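Double Glycine Motif Protease domain from AMS/PCAT Transporter (PDB 6MPZ) probably cleaves leader peptides behind a double-glycine motif, as a C39-family cysteine protease domain of a bacterial transporter that matures and exports peptides such as lantibiotics. Local coordinates at residues G12-P17 against L36-K41; I19-A24 against D117-D122; V50-S55 against L62-A67; G72-G77 against I140-D145; Y80-L85 against R132-I137. All blocks are in the same frame, centred on the assembly; numbering follows the deposited sequence.

Interaction 1. Residues G12-P17 against L36-K41; sequences GRAKVP and LAYYKK
Val-16 and Tyr-38 bring the two backbones nearest, 5.6 Å between their CA atoms, where the extended, irregular chain of 12-17 runs past the C-terminal end of helix 27-38. The contact is carried by Tyr-38. Its CG lies anti to the backbone N (chi1 174°), which swings the ring off the helix end and along the N-terminal chain. One side of the ring then follows three successive residues. CE1 meets the methyl of Ala-14, with Ala-14 CB at 3.7 Å from Tyr-38 CE1. The carbonyl of Lys-15 reaches the ring edge close to its plane, Lys-15 O lying 3.4 Å from Tyr-38 CD1, an approach that sets the oxygen against the ring hydrogens. Val-16 crosses the tyrosine at about a right angle and offers the branch beside its backbone N, with Val-16 CG2 4.1 Å from Tyr-38 CD1. One residue earlier on the helix, Ala-37 CB receives Pro-17 CG at 3.8 Å. The phenol oxygen is hydrogen-bonded to Gln-7 O, a tie at the far end of the ring to another part of the N-terminal chain. A Schellman motif with Lys-40 as C-prime residue ends the helix just beyond. With only apolar packing and one carbonyl at a ring edge, the contact depends on shape: a surface tyrosine lays the N-terminal chain against the helix end, while Ala-14 pairs by backbone bonds with Lys-106 of strand 101-109.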
# COMPACT_ATOMS: atom_id res chain seq x y z
N GLY A 12 -13.27 2.95 -10.04
CA GLY A 12 -14.01 2.24 -8.99
C GLY A 12 -13.04 1.60 -8.04
O GLY A 12 -12.21 2.27 -7.50
N ARG A 13 -13.14 0.29 -7.87
CA ARG A 13 -12.30 -0.45 -6.96
C ARG A 13 -11.49 -1.49 -7.73
O ARG A 13 -11.93 -2.01 -8.75
CB ARG A 13 -13.15 -1.12 -5.89
CG ARG A 13 -13.91 -0.11 -5.05
CD ARG A 13 -14.94 -0.76 -4.13
NE ARG A 13 -16.07 -1.32 -4.88
CZ ARG A 13 -16.87 -2.30 -4.46
NH1 ARG A 13 -16.72 -2.87 -3.25
NH2 ARG A 13 -17.86 -2.71 -5.26
N ALA A 14 -10.28 -1.76 -7.25
CA ALA A 14 -9.39 -2.79 -7.80
C ALA A 14 -9.73 -4.12 -7.13
O ALA A 14 -10.00 -4.17 -5.90
CB ALA A 14 -7.93 -2.46 -7.55
N LYS A 15 -9.77 -5.20 -7.93
CA LYS A 15 -9.91 -6.54 -7.40
C LYS A 15 -8.53 -7.00 -6.98
O LYS A 15 -7.69 -7.19 -7.80
CB LYS A 15 -10.56 -7.48 -8.41
CG LYS A 15 -12.07 -7.24 -8.51
CD LYS A 15 -12.75 -7.94 -9.67
CE LYS A 15 -12.87 -9.45 -9.42
NZ LYS A 15 -13.61 -10.12 -10.52
N VAL A 16 -8.31 -7.16 -5.68
CA VAL A 16 -6.98 -7.50 -5.13
C VAL A 16 -7.10 -8.68 -4.19
O VAL A 16 -7.88 -8.63 -3.25
CB VAL A 16 -6.33 -6.32 -4.34
CG1 VAL A 16 -4.91 -6.65 -3.90
CG2 VAL A 16 -6.30 -5.05 -5.18
N PRO A 17 -6.28 -9.72 -4.41
CA PRO A 17 -6.36 -10.88 -3.54
C PRO A 17 -5.92 -10.56 -2.12
O PRO A 17 -5.03 -9.70 -1.93
CB PRO A 17 -5.43 -11.89 -4.19
CG PRO A 17 -4.60 -11.15 -5.16
CD PRO A 17 -5.28 -9.88 -5.49
N LEU A 36 1.84 -6.67 -5.87
CA LEU A 36 2.51 -7.54 -6.83
C LEU A 36 1.57 -8.58 -7.49
O LEU A 36 1.60 -8.78 -8.71
CB LEU A 36 3.70 -8.24 -6.16
CG LEU A 36 4.87 -7.27 -5.86
CD1 LEU A 36 5.86 -7.89 -4.86
CD2 LEU A 36 5.58 -6.83 -7.16
N ALA A 37 0.71 -9.20 -6.67
CA ALA A 37 -0.26 -10.17 -7.13
C ALA A 37 -1.31 -9.55 -8.06
O ALA A 37 -1.72 -10.20 -9.01
CB ALA A 37 -0.92 -10.86 -5.93
N TYR A 38 -1.72 -8.29 -7.82
CA TYR A 38 -2.63 -7.56 -8.71
C TYR A 38 -2.03 -7.45 -10.12
O TYR A 38 -2.75 -7.59 -11.12
CB TYR A 38 -2.97 -6.16 -8.16
CG TYR A 38 -3.80 -5.28 -9.07
CD1 TYR A 38 -5.20 -5.36 -9.10
CD2 TYR A 38 -3.19 -4.37 -9.94
CE1 TYR A 38 -5.96 -4.53 -9.95
CE2 TYR A 38 -3.93 -3.55 -10.80
CZ TYR A 38 -5.30 -3.64 -10.83
OH TYR A 38 -5.99 -2.78 -11.67
N TYR A 39 -0.72 -7.19 -10.20
CA TYR A 39 -0.01 -7.06 -11.50
C TYR A 39 0.53 -8.40 -12.00
O TYR A 39 1.21 -8.44 -13.03
CB TYR A 39 1.11 -6.03 -11.41
CG TYR A 39 0.61 -4.62 -11.23
CD1 TYR A 39 0.09 -3.91 -12.31
CD2 TYR A 39 0.63 -3.99 -9.96
CE1 TYR A 39 -0.38 -2.60 -12.15
CE2 TYR A 39 0.15 -2.70 -9.80
CZ TYR A 39 -0.35 -2.00 -10.89
OH TYR A 39 -0.85 -0.72 -10.77
N LYS A 40 0.20 -9.49 -11.28
CA LYS A 40 0.67 -10.84 -11.58
C LYS A 40 2.20 -10.95 -11.60
O LYS A 40 2.75 -11.68 -12.41
CB LYS A 40 0.01 -11.38 -12.87
CG LYS A 40 -1.49 -11.67 -12.68
CD LYS A 40 -2.38 -11.49 -13.88
CE LYS A 40 -2.24 -12.58 -14.91
NZ LYS A 40 -3.54 -12.67 -15.65
N LYS A 41 2.87 -10.22 -10.71
CA LYS A 41 4.33 -10.37 -10.50
C LYS A 41 4.51 -11.32 -9.36
O LYS A 41 4.25 -10.99 -8.22
CB LYS A 41 5.02 -9.03 -10.25
CG LYS A 41 5.09 -8.21 -11.53
CD LYS A 41 5.38 -6.75 -11.22
CE LYS A 41 5.34 -5.89 -12.47
NZ LYS A 41 6.46 -6.28 -13.38

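Interaction 2. Residues I19-A24 against D117-D122; sequences IMQMEA and DPAKGD
Met-20 and Pro-118 are the point of closest backbone approach, CA to CA 4.5 Å, where the extended chain ahead of helix 27-38 passes the tight turn after strand 112-117. A single backbone bond joins the two segments: Gln-21 N donates to Pro-118 O at 2.9 Å and 163°. The same oxygen also receives a CA-H contact from Met-20. The two side chains of 20 and 21 embrace the turn. Met-20 is bent at chi2 and chi3 (-69° and -67°), curling back so that its sulfur sits over the backbone of Gly-121, Met-20 SD lying 3.4 Å from Gly-121 N, while its methyl reaches the peptide after Ala-119, Met-20 CE being 3.6 Å from Ala-119 C. Gln-21, its CG between backbone N and carbonyl carbon and the rest extended, passes at a slant across the proline: its OE1 is 3.8 Å from Pro-118 CB, and its NE2 reaches the methyl of Ala-119, 3.5 Å from Ala-119 CB. Within the turn, Asp-117 OD1 accepts from Ala-119 N at 2.8 Å in an Asx turn, and Lys-120 and Gly-121 both face Asp-117 in a classic beta bulge. Asp-117 OD1 is also bonded to His-101 NE2, and Gln-21 packs on Cys-27, His-101 and the backbone of the bound peptide. Cys-27, His-101 and Asp-117 probably form the catalytic triad, as in other papain-like (clan CA) peptidases. The contact ties the irregular chain of Gln-21 to the turn that carries the aspartate and places Gln-21 beside the probable active site, consistent with the oxyanion-hole glutamine of papain-like enzymes.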
# COMPACT_ATOMS: atom_id res chain seq x y z
N ILE A 19 -3.89 -11.38 1.18
CA ILE A 19 -2.72 -12.07 1.79
C ILE A 19 -2.60 -11.58 3.21
O ILE A 19 -2.53 -10.36 3.43
CB ILE A 19 -1.40 -11.78 1.07
CG1 ILE A 19 -1.44 -12.28 -0.35
CG2 ILE A 19 -0.22 -12.45 1.79
CD1 ILE A 19 -0.26 -11.90 -1.21
N MET A 20 -2.60 -12.49 4.18
CA MET A 20 -2.53 -12.10 5.60
C MET A 20 -1.07 -12.00 5.99
O MET A 20 -0.21 -12.71 5.43
CB MET A 20 -3.27 -13.11 6.48
CG MET A 20 -4.73 -13.33 6.11
SD MET A 20 -5.78 -11.90 6.45
CE MET A 20 -5.75 -11.78 8.24
N GLN A 21 -0.76 -11.11 6.93
CA GLN A 21 0.58 -11.11 7.53
C GLN A 21 0.69 -12.37 8.40
O GLN A 21 -0.25 -12.67 9.15
CB GLN A 21 0.85 -9.86 8.35
CG GLN A 21 0.01 -9.72 9.62
CD GLN A 21 0.02 -8.31 10.19
OE1 GLN A 21 0.56 -7.40 9.59
NE2 GLN A 21 -0.58 -8.13 11.35
N MET A 22 1.80 -13.10 8.28
CA MET A 22 2.02 -14.30 9.12
C MET A 22 2.39 -13.93 10.54
O MET A 22 2.08 -14.67 11.45
CB MET A 22 3.08 -15.22 8.52
CG MET A 22 2.63 -15.84 7.19
SD MET A 22 0.92 -16.53 7.03
CE MET A 22 0.46 -17.39 8.55
N GLU A 23 3.06 -12.80 10.72
CA GLU A 23 3.20 -12.20 12.04
C GLU A 23 3.15 -10.67 11.97
O GLU A 23 3.28 -10.08 10.88
CB GLU A 23 4.43 -12.75 12.79
CG GLU A 23 5.77 -12.24 12.30
CD GLU A 23 6.38 -11.11 13.14
OE1 GLU A 23 5.80 -10.70 14.19
OE2 GLU A 23 7.49 -10.63 12.74
N ALA A 24 2.96 -10.06 13.14
CA ALA A 24 2.60 -8.63 13.29
C ALA A 24 3.49 -7.58 12.61
O ALA A 24 3.01 -6.49 12.27
CB ALA A 24 2.45 -8.28 14.77
N ASP A 117 -6.61 -5.38 4.72
CA ASP A 117 -5.81 -5.18 5.90
C ASP A 117 -5.06 -6.51 6.19
O ASP A 117 -5.70 -7.54 6.41
CB ASP A 117 -6.72 -4.82 7.08
CG ASP A 117 -5.95 -4.55 8.36
OD1 ASP A 117 -4.80 -5.06 8.58
OD2 ASP A 117 -6.49 -3.80 9.18
N PRO A 118 -3.71 -6.49 6.22
CA PRO A 118 -2.96 -7.75 6.46
C PRO A 118 -3.23 -8.41 7.82
O PRO A 118 -3.01 -9.61 7.96
CB PRO A 118 -1.49 -7.33 6.34
CG PRO A 118 -1.49 -6.03 5.64
CD PRO A 118 -2.81 -5.37 5.91
N ALA A 119 -3.72 -7.64 8.79
CA ALA A 119 -4.14 -8.17 10.10
C ALA A 119 -5.56 -8.68 10.14
O ALA A 119 -5.90 -9.41 11.05
CB ALA A 119 -3.96 -7.11 11.19
N LYS A 120 -6.42 -8.25 9.21
CA LYS A 120 -7.85 -8.59 9.27
C LYS A 120 -8.45 -9.21 8.03
O LYS A 120 -9.49 -9.81 8.15
CB LYS A 120 -8.66 -7.35 9.71
CG LYS A 120 -8.33 -6.92 11.14
CD LYS A 120 -9.38 -6.00 11.76
CE LYS A 120 -9.40 -4.61 11.14
NZ LYS A 120 -10.77 -4.01 11.23
N GLY A 121 -7.79 -9.13 6.86
CA GLY A 121 -8.41 -9.56 5.60
C GLY A 121 -9.11 -8.38 4.91
O GLY A 121 -8.76 -7.20 5.14
N ASP A 122 -10.06 -8.69 4.06
CA ASP A 122 -10.80 -7.66 3.31
C ASP A 122 -11.90 -6.99 4.17
O ASP A 122 -12.79 -7.67 4.67
CB ASP A 122 -11.28 -8.14 1.94
CG ASP A 122 -12.36 -9.16 2.00
OD1 ASP A 122 -12.13 -10.23 2.56
OD2 ASP A 122 -13.44 -8.91 1.47

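Interaction 3. Residues V50-S55 against L62-A67; sequences VDCGVS and LNVLKA
This is a small helix-to-helix packing contact, largely buried, between the C-terminal end of helix 45-52 and the middle of helix 61-70. Asp-51 and Cys-52 meet Asn-63, Val-64 and Ala-67, with CA atoms as near as 5.1 Å for Cys-52 and Val-64. Small groups permit this closeness. The methyl of Ala-67 points into the end of the other helix, its CB 3.6 Å from Asp-51 O and 4.2 Å from Cys-52 SG. The cysteine sulfur, set beside its own backbone N (chi1 -75°), also lies 4.3 Å from Val-64 CG2. On the other flank Asn-63 CB comes within 3.3 Å of Cys-52 O. That carbonyl, at the helix end, is satisfied through a water, which donates to Cys-52 O at 2.7 Å and accepts from Asn-63 ND2, bridging the two helices where the side-chain amide does not bond directly. Gly-53, with positive phi, closes the helix in a Schellman motif. Asp-51 carries its carboxylate to Tyr-71 and Gln-47. Behind the contact, Cys-52 and Ala-67 both pack on Leu-32 of helix 27-38, Val-64 lies on Leu-139 of strand 137-142, and Leu-62 and Leu-65 face the bound peptide.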
# COMPACT_ATOMS: atom_id res chain seq x y z
N VAL A 50 12.12 -9.96 3.01
CA VAL A 50 13.55 -9.68 3.03
C VAL A 50 13.88 -8.47 2.18
O VAL A 50 14.69 -7.67 2.58
CB VAL A 50 14.33 -10.98 2.64
CG1 VAL A 50 15.47 -10.72 1.69
CG2 VAL A 50 14.76 -11.67 3.92
N ASP A 51 13.24 -8.34 1.02
CA ASP A 51 13.48 -7.18 0.15
C ASP A 51 12.87 -5.90 0.71
O ASP A 51 13.38 -4.84 0.43
CB ASP A 51 12.97 -7.41 -1.26
CG ASP A 51 13.69 -8.57 -1.95
OD1 ASP A 51 14.75 -8.98 -1.49
OD2 ASP A 51 13.19 -9.06 -2.96
N CYS A 52 11.83 -5.99 1.52
CA CYS A 52 11.28 -4.81 2.19
C CYS A 52 12.08 -4.43 3.43
O CYS A 52 11.85 -3.37 4.02
CB CYS A 52 9.81 -5.04 2.58
SG CYS A 52 8.72 -4.95 1.13
N GLY A 53 12.98 -5.31 3.86
CA GLY A 53 13.74 -5.11 5.08
C GLY A 53 12.94 -5.18 6.36
O GLY A 53 13.17 -4.37 7.25
N VAL A 54 12.04 -6.13 6.49
CA VAL A 54 11.31 -6.31 7.77
C VAL A 54 12.29 -6.45 8.93
O VAL A 54 13.24 -7.22 8.86
CB VAL A 54 10.30 -7.49 7.81
CG1 VAL A 54 9.12 -7.20 6.89
CG2 VAL A 54 10.96 -8.83 7.49
N SER A 55 12.08 -5.66 9.96
CA SER A 55 12.96 -5.62 11.12
C SER A 55 12.04 -5.61 12.33
O SER A 55 10.81 -5.84 12.20
CB SER A 55 13.81 -4.34 11.07
OG SER A 55 13.05 -3.22 11.52
N LEU A 62 10.20 3.97 2.48
CA LEU A 62 11.30 4.07 1.47
C LEU A 62 11.72 2.68 0.95
O LEU A 62 11.97 2.52 -0.25
CB LEU A 62 12.55 4.79 2.00
CG LEU A 62 13.68 5.01 0.99
CD1 LEU A 62 13.19 5.76 -0.24
CD2 LEU A 62 14.89 5.72 1.62
N ASN A 63 11.77 1.71 1.86
CA ASN A 63 12.20 0.35 1.49
C ASN A 63 11.10 -0.42 0.73
O ASN A 63 11.42 -1.18 -0.19
CB ASN A 63 12.64 -0.46 2.71
CG ASN A 63 14.01 -0.04 3.22
OD1 ASN A 63 14.85 0.45 2.46
ND2 ASN A 63 14.24 -0.22 4.49
N VAL A 64 9.82 -0.15 1.05
CA VAL A 64 8.73 -0.75 0.32
C VAL A 64 8.79 -0.29 -1.12
O VAL A 64 8.69 -1.09 -2.03
CB VAL A 64 7.39 -0.42 0.94
CG1 VAL A 64 6.24 -0.93 0.04
CG2 VAL A 64 7.29 -1.06 2.31
N LEU A 65 8.97 1.00 -1.31
CA LEU A 65 9.07 1.59 -2.63
C LEU A 65 10.27 1.06 -3.42
O LEU A 65 10.15 0.81 -4.62
CB LEU A 65 9.14 3.13 -2.56
CG LEU A 65 7.95 3.99 -2.10
CD1 LEU A 65 8.40 5.44 -1.88
CD2 LEU A 65 6.75 3.90 -3.07
N LYS A 66 11.43 0.96 -2.78
CA LYS A 66 12.66 0.45 -3.44
C LYS A 66 12.50 -1.01 -3.89
O LYS A 66 12.91 -1.36 -5.00
CB LYS A 66 13.88 0.52 -2.50
CG LYS A 66 14.48 1.92 -2.37
CD LYS A 66 15.76 1.88 -1.56
CE LYS A 66 16.25 3.29 -1.24
NZ LYS A 66 17.47 3.23 -0.38
N ALA A 67 11.92 -1.83 -3.03
CA ALA A 67 11.63 -3.24 -3.37
C ALA A 67 10.65 -3.32 -4.56
O ALA A 67 10.88 -4.08 -5.48
CB ALA A 67 11.09 -3.99 -2.16
O HOH W 1 12.12 -1.22 5.65

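Interaction 4. Residues G72-G77 against I140-D145; sequences GLEAKG and IFKPTD
The ring of Phe-141 meets the strand of 72-77 obliquely through its CD1 side: the methyl of Ala-75 sits there, with Ala-75 CB 3.6 Å from Phe-141 CD1, and Leu-73 CD1 follows farther off at 4.4 Å from the same carbon. Phe-141 CG is set beside its backbone N (chi1 -55°), and the ring rises from the sheet on the face shared with Ala-75. Val-35 of helix 27-38, Ala-68 of helix 61-70 and Ile-94 of strand 93-97 also pack on it. Beneath lies a regular antiparallel pairing, the strand segments 74-77 and 140-142 running at 162°. Glu-74 with Lys-142 and Lys-76 with Ile-140 are hydrogen-bonded pairs, flanking the non-hydrogen-bonded pair of Ala-75 and Phe-141. Four backbone bonds result: Lys-76 N reaches Ile-140 O at 3.0 Å, Ile-140 N returns to Lys-76 O at 2.9 Å, and Lys-142 N donates to Glu-74 O at 2.9 Å. Glu-74 N to Lys-142 O is short, 2.7 Å, but bent at the hydrogen (137°). The other face carries Glu-74, Lys-76, Ile-140 and Lys-142. Glu-74 and Lys-142 run next to each other in the same direction, yet their charged ends stay apart; instead Lys-76 NZ forms a salt bridge with Glu-74 OE2 on its own strand at 3.2 Å, its hydrogen bond weak. The chemistry divides the strands: an apolar face turned to the helices, a largely charged one opposite, and a backbone ladder holding strand 74-79 at the sheet's edge, where Gly-77 bonds to the bound peptide through its backbone.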
# COMPACT_ATOMS: atom_id res chain seq x y z
N GLY A 72 10.06 -4.15 -10.97
CA GLY A 72 9.57 -3.63 -12.26
C GLY A 72 8.41 -2.64 -12.21
O GLY A 72 7.95 -2.19 -13.25
N LEU A 73 7.95 -2.29 -11.02
CA LEU A 73 6.92 -1.27 -10.87
C LEU A 73 7.54 0.11 -10.69
O LEU A 73 8.52 0.27 -9.98
CB LEU A 73 6.03 -1.60 -9.66
CG LEU A 73 5.22 -2.89 -9.71
CD1 LEU A 73 4.52 -3.08 -8.38
CD2 LEU A 73 4.21 -2.81 -10.83
N GLU A 74 6.94 1.10 -11.32
CA GLU A 74 7.25 2.47 -10.98
C GLU A 74 6.51 2.74 -9.66
O GLU A 74 5.35 2.33 -9.49
CB GLU A 74 6.78 3.42 -12.07
CG GLU A 74 7.39 4.79 -11.94
CD GLU A 74 6.46 5.90 -12.37
OE1 GLU A 74 5.93 5.84 -13.50
OE2 GLU A 74 6.27 6.81 -11.54
N ALA A 75 7.18 3.40 -8.72
CA ALA A 75 6.67 3.63 -7.39
C ALA A 75 7.02 5.03 -6.83
O ALA A 75 8.21 5.39 -6.75
CB ALA A 75 7.22 2.55 -6.47
N LYS A 76 6.00 5.75 -6.35
CA LYS A 76 6.15 7.08 -5.78
C LYS A 76 5.39 7.22 -4.47
O LYS A 76 4.34 6.64 -4.31
CB LYS A 76 5.66 8.11 -6.78
CG LYS A 76 6.62 8.29 -7.96
CD LYS A 76 6.27 9.48 -8.85
CE LYS A 76 5.12 9.21 -9.82
NZ LYS A 76 5.29 9.82 -11.18
N GLY A 77 5.96 7.97 -3.54
CA GLY A 77 5.33 8.29 -2.24
C GLY A 77 4.75 9.70 -2.18
O GLY A 77 5.45 10.69 -2.42
N ILE A 140 2.02 4.83 -4.37
CA ILE A 140 1.27 4.82 -5.60
C ILE A 140 2.15 4.10 -6.61
O ILE A 140 3.36 4.35 -6.68
CB ILE A 140 0.97 6.28 -6.02
CG1 ILE A 140 -0.08 6.91 -5.08
CG2 ILE A 140 0.56 6.39 -7.50
CD1 ILE A 140 -1.50 6.52 -5.42
N PHE A 141 1.56 3.15 -7.34
CA PHE A 141 2.33 2.25 -8.21
C PHE A 141 1.75 2.26 -9.60
O PHE A 141 0.56 2.45 -9.78
CB PHE A 141 2.33 0.81 -7.67
CG PHE A 141 2.84 0.69 -6.25
CD1 PHE A 141 4.19 0.61 -5.99
CD2 PHE A 141 1.95 0.67 -5.18
CE1 PHE A 141 4.65 0.52 -4.69
CE2 PHE A 141 2.43 0.57 -3.90
CZ PHE A 141 3.75 0.49 -3.65
N LYS A 142 2.63 2.02 -10.57
CA LYS A 142 2.28 2.03 -11.98
C LYS A 142 3.23 1.00 -12.62
O LYS A 142 4.39 0.90 -12.21
CB LYS A 142 2.48 3.45 -12.54
CG LYS A 142 2.67 3.64 -14.04
CD LYS A 142 1.80 4.74 -14.69
CE LYS A 142 0.47 4.12 -15.10
NZ LYS A 142 -0.48 5.00 -15.84
N PRO A 143 2.74 0.22 -13.61
CA PRO A 143 3.63 -0.67 -14.34
C PRO A 143 4.68 0.03 -15.22
O PRO A 143 4.57 1.21 -15.52
CB PRO A 143 2.69 -1.52 -15.21
CG PRO A 143 1.39 -0.87 -15.15
CD PRO A 143 1.34 -0.04 -13.93
N THR A 144 5.60 -0.78 -15.75
CA THR A 144 7.05 -0.49 -15.87
C THR A 144 7.48 0.60 -16.85
O THR A 144 7.89 1.66 -16.41
CB THR A 144 7.87 -1.78 -16.20
OG1 THR A 144 8.14 -1.85 -17.60
CG2 THR A 144 7.18 -3.11 -15.78
N ASP A 145 7.39 0.33 -18.16
CA ASP A 145 7.98 1.17 -19.23
C ASP A 145 7.59 2.65 -19.15
O ASP A 145 8.35 3.53 -19.57
CB ASP A 145 7.65 0.61 -20.62
CG ASP A 145 6.16 0.64 -20.93
OD1 ASP A 145 5.57 1.74 -20.98
OD2 ASP A 145 5.57 -0.44 -21.13

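Interaction 5. Residues Y80-L85 against R132-I137; sequences YEPEKL and RSFTGI
Phe-134 leaves its backbone toward the start of helix 82-88, with CG anti to the backbone N (chi1 173°) carrying the ring from CB to the segment 80-85. Along one side of the ring, CD2 is 4.4 Å from Pro-82 CG. The next atom, CE2, comes close to a carbonyl, 3.4 Å from Tyr-80 O, while Pro-82 N lies farther off at the edge near the ring plane. At the tip, Phe-134 CZ touches the methyl of Leu-85, CD2 at 3.6 Å. That methyl stands over one face of the ring, 20° off its normal, and makes a CH-pi contact displaced toward the rim. The opposite face is occupied by the ring's own chain: Gly-136 N lies above its centre, so the phenyl is sandwiched between a backbone peptide and a leucine. Beside it the chains are fastened by one backbone bond, Tyr-80 N to Gly-136 O, 2.8 Å. Gly-136 CA in turn makes a CA-H contact to Tyr-80 O. The backbone angles of Gly-136, with positive phi, suit a residue without a side chain at this corner. Ile-95 of strand 93-97 also packs on Phe-134, and Phe-130 of helix 127-133 on Leu-85. The arrangement is part of the hydrophobic core of the C39 peptidase domain, where an aromatic at the helix-to-strand junction seats the first turn of helix 82-88 beside the central sheet.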
# COMPACT_ATOMS: atom_id res chain seq x y z
N TYR A 80 -1.01 13.05 1.04
CA TYR A 80 -2.31 13.45 0.53
C TYR A 80 -3.18 13.63 1.76
O TYR A 80 -3.13 12.84 2.66
CB TYR A 80 -2.96 12.33 -0.25
CG TYR A 80 -2.48 12.07 -1.66
CD1 TYR A 80 -2.12 13.09 -2.50
CD2 TYR A 80 -2.47 10.77 -2.16
CE1 TYR A 80 -1.71 12.83 -3.82
CE2 TYR A 80 -2.05 10.50 -3.48
CZ TYR A 80 -1.69 11.53 -4.28
OH TYR A 80 -1.29 11.25 -5.55
N GLU A 81 -4.00 14.66 1.76
CA GLU A 81 -5.16 14.69 2.66
C GLU A 81 -6.20 13.71 2.12
O GLU A 81 -6.18 13.37 0.91
CB GLU A 81 -5.70 16.12 2.78
CG GLU A 81 -6.07 16.81 1.50
CD GLU A 81 -5.87 18.28 1.56
OE1 GLU A 81 -5.98 18.87 2.70
OE2 GLU A 81 -5.58 18.78 0.45
N PRO A 82 -7.09 13.22 3.00
CA PRO A 82 -8.12 12.27 2.63
C PRO A 82 -8.89 12.63 1.36
O PRO A 82 -9.04 11.77 0.51
CB PRO A 82 -9.04 12.26 3.85
CG PRO A 82 -8.20 12.60 4.98
CD PRO A 82 -7.16 13.55 4.44
N GLU A 83 -9.32 13.90 1.22
CA GLU A 83 -10.12 14.33 0.09
C GLU A 83 -9.35 14.22 -1.25
O GLU A 83 -9.93 13.97 -2.31
CB GLU A 83 -10.68 15.76 0.31
CG GLU A 83 -9.73 16.93 -0.00
CD GLU A 83 -10.42 18.33 -0.10
OE1 GLU A 83 -9.87 19.19 0.57
OE2 GLU A 83 -11.47 18.58 -0.82
N LYS A 84 -8.05 14.47 -1.21
CA LYS A 84 -7.24 14.40 -2.45
C LYS A 84 -6.86 12.95 -2.78
O LYS A 84 -6.57 12.62 -3.94
CB LYS A 84 -5.98 15.28 -2.35
CG LYS A 84 -5.22 15.36 -3.65
CD LYS A 84 -4.39 16.65 -3.73
CE LYS A 84 -3.10 16.48 -4.52
NZ LYS A 84 -2.53 17.83 -4.72
N LEU A 85 -6.83 12.08 -1.77
CA LEU A 85 -6.60 10.67 -2.05
C LEU A 85 -7.80 10.14 -2.87
O LEU A 85 -7.61 9.52 -3.94
CB LEU A 85 -6.41 9.88 -0.75
CG LEU A 85 -6.27 8.36 -0.91
CD1 LEU A 85 -5.19 7.95 -1.88
CD2 LEU A 85 -5.99 7.78 0.42
N ARG A 132 -9.92 9.34 9.88
CA ARG A 132 -9.02 9.43 11.05
C ARG A 132 -7.85 8.44 11.05
O ARG A 132 -6.80 8.76 11.60
CB ARG A 132 -9.78 9.40 12.37
CG ARG A 132 -10.52 8.15 12.76
CD ARG A 132 -10.94 8.16 14.23
NE ARG A 132 -12.37 8.49 14.39
CZ ARG A 132 -13.40 7.65 14.23
NH1 ARG A 132 -13.20 6.35 14.05
NH2 ARG A 132 -14.63 8.12 14.42
N SER A 133 -8.03 7.27 10.44
CA SER A 133 -7.03 6.19 10.43
C SER A 133 -5.93 6.37 9.35
O SER A 133 -4.74 6.09 9.60
CB SER A 133 -7.70 4.83 10.23
OG SER A 133 -8.46 4.50 11.36
N PHE A 134 -6.31 6.86 8.18
CA PHE A 134 -5.30 7.20 7.16
C PHE A 134 -4.43 8.39 7.65
O PHE A 134 -4.94 9.45 7.95
CB PHE A 134 -6.01 7.53 5.88
CG PHE A 134 -5.13 8.07 4.79
CD1 PHE A 134 -4.06 7.34 4.34
CD2 PHE A 134 -5.40 9.29 4.21
CE1 PHE A 134 -3.26 7.83 3.31
CE2 PHE A 134 -4.60 9.79 3.18
CZ PHE A 134 -3.52 9.05 2.74
N THR A 135 -3.12 8.19 7.73
CA THR A 135 -2.20 9.22 8.26
C THR A 135 -1.76 10.24 7.25
O THR A 135 -1.10 11.22 7.60
CB THR A 135 -0.87 8.60 8.77
OG1 THR A 135 -0.08 8.15 7.65
CG2 THR A 135 -1.12 7.49 9.70
N GLY A 136 -2.00 9.96 5.98
CA GLY A 136 -1.64 10.87 4.93
C GLY A 136 -0.64 10.33 3.94
O GLY A 136 -0.57 10.89 2.82
N ILE A 137 0.11 9.28 4.30
CA ILE A 137 1.17 8.75 3.41
C ILE A 137 0.62 7.60 2.52
O ILE A 137 0.05 6.64 3.02
CB ILE A 137 2.41 8.22 4.20
CG1 ILE A 137 2.95 9.27 5.20
CG2 ILE A 137 3.50 7.81 3.23
CD1 ILE A 137 3.41 10.60 4.60

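How the interactions relate
From the N terminus, interaction 1 lays the leading chain on the end of helix 27-38, closing a short loop. The next few residues enter interaction 2, which crosses interaction 1 along the chain and spans more than ninety residues to reach the turn after strand 112-117. Inside that long loop interaction 3 packs helices 45-52 and 61-70. Interaction 4 then pairs strand 74-79 with strand 137-142, crossing interaction 2 and enclosing interaction 5, which also crosses interaction 2 and joins helix 82-88 to the corner before strand 137-142. Interactions 1 and 4 touch through Tyr-39 and Pro-143, and interactions 3 and 4 through Leu-65 and Ala-75, linking the helices to the sheet.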